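Type III secretion system effector HopBA1 (Pseudomonas syringae pv. aptata, PDB 5T09) acts as a virulence factor recognised by the Arabidopsis resistance protein RBA1, whose self-association it enhances, leading to plant cell death. Local coordinates at residues M144-P149 against M159-A164; S185-G190 against D204-L209. All coordinates share one frame; numbering follows the deposited sequence.

Both contacts belong to one alpha-beta domain built on a mixed, largely parallel sheet, and they follow one another along the chain, contact 1 being complete before contact 2 begins. Their centres lie about 19 Å apart and their nearest atoms about 5 Å, without touching. Contact 1 is peripheral: the loop after edge strand 136-141 folds against helix 152-163, about 19 Å from the chain centre. Contact 2 is interior, its centre about 7 Å from that point, and joins strand 184-190 to the potassium-binding loop before strand 209-214. E83 links them: OE2 pairs with R162 NH2 and OE1 with G190 N, tying the surface helix to the end of the central strand.

Contact 1. Residues M144-P149 against M159-A164; sequences MAIDQP and MKKRLA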
loop_
_atom_site.group_PDB
_atom_site.type_symbol
_atom_site.label_atom_id
_atom_site.label_comp_id
_atom_site.label_asym_id
_atom_site.label_seq_id
_atom_site.Cartn_x
_atom_site.Cartn_y
_atom_site.Cartn_z
HETATM N N MSE A 144 4.246 8.020 -15.946
HETATM C CA MSE A 144 5.179 7.271 -16.776
HETATM C C MSE A 144 4.412 6.387 -17.751
HETATM O O MSE A 144 3.775 5.411 -17.355
HETATM C CB MSE A 144 6.112 6.420 -15.917
HETATM C CG MSE A 144 7.303 5.871 -16.685
HETATM SE SE MSE A 144 8.135 4.354 -15.791
HETATM C CE MSE A 144 6.686 3.072 -15.993
ATOM N N ALA A 145 4.481 6.735 -19.031
ATOM C CA ALA A 145 3.783 5.995 -20.070
ATOM C C ALA A 145 4.660 4.855 -20.573
ATOM O O ALA A 145 5.829 5.066 -20.908
ATOM C CB ALA A 145 3.408 6.919 -21.227
ATOM N N ILE A 146 4.091 3.653 -20.614
ATOM C CA ILE A 146 4.734 2.493 -21.221
ATOM C C ILE A 146 3.657 1.673 -21.913
ATOM O O ILE A 146 2.540 1.536 -21.401
ATOM C CB ILE A 146 5.494 1.635 -20.186
ATOM C CG1 ILE A 146 6.628 2.434 -19.536
ATOM C CG2 ILE A 146 6.051 0.369 -20.837
ATOM C CD1 ILE A 146 7.758 2.828 -20.478
ATOM N N ASP A 147 3.992 1.126 -23.078
ATOM C CA ASP A 147 3.033 0.348 -23.843
ATOM C C ASP A 147 2.712 -0.964 -23.128
ATOM O O ASP A 147 3.401 -1.386 -22.195
ATOM C CB ASP A 147 3.568 0.065 -25.245
ATOM C CG ASP A 147 3.342 1.221 -26.199
ATOM O OD1 ASP A 147 3.205 2.367 -25.722
ATOM O OD2 ASP A 147 3.298 0.982 -27.425
ATOM N N GLN A 148 1.648 -1.608 -23.584
ATOM C CA GLN A 148 1.246 -2.884 -23.010
ATOM C C GLN A 148 2.249 -3.959 -23.417
ATOM O O GLN A 148 2.532 -4.113 -24.610
ATOM C CB GLN A 148 -0.156 -3.258 -23.484
ATOM C CG GLN A 148 -0.807 -4.372 -22.682
ATOM C CD GLN A 148 -1.126 -3.952 -21.261
ATOM O OE1 GLN A 148 -0.917 -2.800 -20.880
ATOM N NE2 GLN A 148 -1.636 -4.886 -20.468
ATOM N N PRO A 149 2.808 -4.717 -22.470
ATOM C CA PRO A 149 3.812 -5.726 -22.835
ATOM C C PRO A 149 3.152 -6.980 -23.394
ATOM O O PRO A 149 2.219 -7.524 -22.799
ATOM C CB PRO A 149 4.523 -6.012 -21.509
ATOM C CG PRO A 149 3.467 -5.788 -20.481
ATOM C CD PRO A 149 2.569 -4.692 -21.014
HETATM N N MSE A 159 8.225 -4.289 -16.231
HETATM C CA MSE A 159 8.292 -4.333 -14.776
HETATM C C MSE A 159 9.558 -3.645 -14.268
HETATM O O MSE A 159 9.515 -2.919 -13.278
HETATM C CB MSE A 159 8.232 -5.781 -14.279
HETATM C CG MSE A 159 7.958 -5.925 -12.782
HETATM SE SE MSE A 159 6.320 -5.035 -12.167
HETATM C CE MSE A 159 5.061 -5.725 -13.491
ATOM N N LYS A 160 10.685 -3.873 -14.949
ATOM C CA LYS A 160 11.918 -3.179 -14.587
ATOM C C LYS A 160 11.744 -1.670 -14.685
ATOM O O LYS A 160 12.212 -0.925 -13.817
ATOM C CB LYS A 160 13.071 -3.630 -15.485
ATOM C CG LYS A 160 13.356 -5.121 -15.472
ATOM C CD LYS A 160 14.153 -5.534 -14.254
ATOM C CE LYS A 160 14.605 -6.977 -14.369
ATOM N NZ LYS A 160 15.385 -7.405 -13.179
ATOM N N LYS A 161 11.083 -1.196 -15.746
ATOM C CA LYS A 161 10.857 0.237 -15.888
ATOM C C LYS A 161 9.939 0.757 -14.790
ATOM O O LYS A 161 10.194 1.819 -14.212
ATOM C CB LYS A 161 10.278 0.543 -17.269
ATOM C CG LYS A 161 11.240 0.263 -18.421
ATOM C CD LYS A 161 10.543 0.339 -19.776
ATOM C CE LYS A 161 11.490 -0.013 -20.915
ATOM N NZ LYS A 161 10.785 -0.115 -22.223
ATOM N N ARG A 162 8.873 0.015 -14.478
ATOM C CA ARG A 162 7.984 0.414 -13.391
ATOM C C ARG A 162 8.740 0.528 -12.074
ATOM O O ARG A 162 8.532 1.479 -11.312
ATOM C CB ARG A 162 6.837 -0.589 -13.257
ATOM C CG ARG A 162 5.848 -0.579 -14.412
ATOM C CD ARG A 162 4.908 0.610 -14.327
ATOM N NE ARG A 162 4.201 0.665 -13.051
ATOM C CZ ARG A 162 3.592 1.748 -12.582
ATOM N NH1 ARG A 162 3.600 2.877 -13.279
ATOM N NH2 ARG A 162 2.979 1.705 -11.408
ATOM N N LEU A 163 9.620 -0.434 -11.786
ATOM C CA LEU A 163 10.356 -0.408 -10.526
ATOM C C LEU A 163 11.332 0.754 -10.443
ATOM O O LEU A 163 11.773 1.093 -9.340
ATOM C CB LEU A 163 11.102 -1.725 -10.319
ATOM C CG LEU A 163 10.350 -2.729 -9.443
ATOM C CD1 LEU A 163 8.979 -3.056 -10.024
ATOM C CD2 LEU A 163 11.172 -3.996 -9.258
ATOM N N ALA A 164 11.673 1.380 -11.570
ATOM C CA ALA A 164 12.529 2.560 -11.520
ATOM C C ALA A 164 11.866 3.706 -10.768
ATOM O O ALA A 164 12.561 4.632 -10.335
ATOM C CB ALA A 164 12.896 3.011 -12.935
#
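M144 and I146 of the loop reach across to K161 and R162 of helix 152-163, and the contact is made by aliphatic groups and by a selenium set against a backbone carbonyl, with no hydrogen bond between the two segments. M144, a selenomethionine, sends CG anti to the backbone N (chi1 -167°) and stays extended at chi2; the bend at chi3 (67°) then turns the terminal methyl onto the arginine. M144 CE lies 3.5 Å from R162 CD and 3.9 Å from R162 CA, touching the aliphatic part of that side chain near the helix backbone. The selenium meets a different residue: M144 SE comes within 3.6 Å of K161 O. One side chain therefore spans two consecutive helix positions.

The bends of R162 at chi2 and chi3 present its CD to that methyl. M144 CE is also 4.1 Å from R162 NH1, approaching the guanidinium obliquely, while the charge is met outside these segments: R162 NH2 forms a salt bridge with E83, which probably helps hold the folded chain against the M144 methyl.

K161 behaves differently. Extended beyond CG, the chain passes I146 at a slant, and I146 CD1 touches K161 CD at 3.8 Å. Contact is thus made partway along the lysine by methylene carbon. I146 also packs on Y158, about one turn earlier on the helix, and P149 adds contacts to Q154, K155 and Y158.

The 206 Å² buried in total, shared by four residues none of which is fully buried, describes a surface contact. It is a loop-to-helix packing in which helix 152-163 runs back alongside the loop that leads into it from strand 136-141, at the periphery of an EreA/ChaN-like alpha-beta fold.

Contact 2. Residues S185-G190 against D204-L209; sequences SIVWGG and DMRPGL. With K (potassium ion), chain B.
Selenomethionine M205 sets CG anti to its carbonyl carbon (chi1 -48°) and runs straight through chi2 before bending at chi3 (76°), which carries M205 CE to V187 CG1 at 4.4 Å. R206, with chi1 -62° and a bend at chi3, brings R206 NH2 to the other valine methyl, V187 CG2, at 4.3 Å, an oblique approach to the guanidinium. V187 is therefore met by consecutive loop residues, one on each methyl. Both separations are loose van der Waals distances and only 97 Å² is buried, so the evidence is for light packing without direct polar bonds between the segments.

R206 finds its polar partners in other parts of the chain: NE makes a salt bridge with D170 of helix 166-179, and R206 O accepts a hydrogen bond from Y51 OH. M205 uses its backbone instead: M205 O binds the potassium ion at 2.7 Å, and the carbonyl oxygens of D200 and P202 bind it too.

Strand 184-190 lies in the sheet between parallel strands 77-82 and 49-54. Helix 60-74 packs against W188 and I186, whereas V187 faces the loop, whose M205 and R206 side chains also rest on helix 166-179.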
loop_
_atom_site.group_PDB
_atom_site.type_symbol
_atom_site.label_atom_id
_atom_site.label_comp_id
_atom_site.label_asym_id
_atom_site.label_seq_id
_atom_site.Cartn_x
_atom_site.Cartn_y
_atom_site.Cartn_z
ATOM N N SER A 185 4.027 5.665 9.318
ATOM C CA SER A 185 3.433 5.779 7.996
ATOM C C SER A 185 3.263 4.398 7.381
ATOM O O SER A 185 3.995 3.459 7.706
ATOM C CB SER A 185 4.294 6.650 7.068
ATOM O OG SER A 185 3.666 6.822 5.814
ATOM N N ILE A 186 2.276 4.286 6.497
ATOM C CA ILE A 186 2.078 3.101 5.672
ATOM C C ILE A 186 2.161 3.532 4.218
ATOM O O ILE A 186 1.570 4.548 3.830
ATOM C CB ILE A 186 0.730 2.416 5.964
ATOM C CG1 ILE A 186 0.728 1.844 7.380
ATOM C CG2 ILE A 186 0.449 1.313 4.936
ATOM C CD1 ILE A 186 -0.627 1.371 7.854
ATOM N N VAL A 187 2.899 2.765 3.420
ATOM C CA VAL A 187 2.971 2.949 1.976
ATOM C C VAL A 187 2.224 1.795 1.326
ATOM O O VAL A 187 2.540 0.624 1.572
ATOM C CB VAL A 187 4.427 3.020 1.487
ATOM C CG1 VAL A 187 4.503 2.931 -0.034
ATOM C CG2 VAL A 187 5.077 4.300 1.977
ATOM N N TRP A 188 1.242 2.128 0.493
ATOM C CA TRP A 188 0.343 1.155 -0.121
ATOM C C TRP A 188 0.509 1.260 -1.630
ATOM O O TRP A 188 0.175 2.289 -2.228
ATOM C CB TRP A 188 -1.098 1.422 0.314
ATOM C CG TRP A 188 -2.127 0.493 -0.251
ATOM C CD1 TRP A 188 -1.918 -0.713 -0.851
ATOM C CD2 TRP A 188 -3.541 0.705 -0.257
ATOM N NE1 TRP A 188 -3.120 -1.268 -1.228
ATOM C CE2 TRP A 188 -4.131 -0.414 -0.874
ATOM C CE3 TRP A 188 -4.366 1.736 0.203
ATOM C CZ2 TRP A 188 -5.510 -0.528 -1.047
ATOM C CZ3 TRP A 188 -5.730 1.620 0.032
ATOM C CH2 TRP A 188 -6.289 0.500 -0.591
ATOM N N GLY A 189 1.039 0.203 -2.238
ATOM C CA GLY A 189 1.311 0.200 -3.663
ATOM C C GLY A 189 1.491 -1.216 -4.154
ATOM O O GLY A 189 1.535 -2.170 -3.373
ATOM N N GLY A 190 1.599 -1.341 -5.476
ATOM C CA GLY A 190 1.709 -2.643 -6.110
ATOM C C GLY A 190 2.805 -3.509 -5.528
ATOM O O GLY A 190 3.955 -3.076 -5.411
ATOM N N ASP A 204 15.524 0.833 -3.389
ATOM C CA ASP A 204 15.458 2.284 -3.561
ATOM C C ASP A 204 14.388 2.929 -2.687
ATOM O O ASP A 204 13.932 4.035 -2.987
ATOM C CB ASP A 204 15.223 2.662 -5.028
ATOM C CG ASP A 204 16.391 2.288 -5.921
ATOM O OD1 ASP A 204 17.547 2.403 -5.468
ATOM O OD2 ASP A 204 16.151 1.877 -7.076
HETATM N N MSE A 205 13.972 2.262 -1.612
HETATM C CA MSE A 205 13.029 2.852 -0.664
HETATM C C MSE A 205 13.514 2.627 0.766
HETATM O O MSE A 205 14.409 1.817 1.004
HETATM C CB MSE A 205 11.624 2.265 -0.854
HETATM C CG MSE A 205 11.159 2.236 -2.310
HETATM SE SE MSE A 205 9.301 1.670 -2.546
HETATM C CE MSE A 205 8.432 3.327 -1.981
ATOM N N ARG A 206 12.924 3.350 1.716
ATOM C CA ARG A 206 13.360 3.258 3.099
ATOM C C ARG A 206 13.031 1.881 3.678
ATOM O O ARG A 206 12.018 1.273 3.319
ATOM C CB ARG A 206 12.685 4.330 3.944
ATOM C CG ARG A 206 12.999 5.752 3.533
ATOM C CD ARG A 206 11.951 6.694 4.091
ATOM N NE ARG A 206 10.648 6.448 3.483
ATOM C CZ ARG A 206 9.500 6.939 3.937
ATOM N NH1 ARG A 206 9.480 7.711 5.014
ATOM N NH2 ARG A 206 8.371 6.657 3.308
ATOM N N PRO A 207 13.857 1.377 4.595
ATOM C CA PRO A 207 13.547 0.085 5.224
ATOM C C PRO A 207 12.196 0.121 5.923
ATOM O O PRO A 207 11.832 1.106 6.567
ATOM C CB PRO A 207 14.693 -0.113 6.224
ATOM C CG PRO A 207 15.781 0.787 5.758
ATOM C CD PRO A 207 15.105 1.956 5.121
ATOM N N GLY A 208 11.451 -0.969 5.787
ATOM C CA GLY A 208 10.164 -1.079 6.446
ATOM C C GLY A 208 9.662 -2.504 6.391
ATOM O O GLY A 208 10.168 -3.339 5.637
ATOM N N LEU A 209 8.651 -2.766 7.212
ATOM C CA LEU A 209 7.988 -4.063 7.231
ATOM C C LEU A 209 7.082 -4.172 6.009
ATOM O O LEU A 209 6.201 -3.332 5.809
ATOM C CB LEU A 209 7.194 -4.213 8.530
ATOM C CG LEU A 209 6.570 -5.560 8.922
ATOM C CD1 LEU A 209 5.283 -5.840 8.161
ATOM C CD2 LEU A 209 7.564 -6.687 8.724
HETATM K K K B . 15.771 -0.481 0.976
#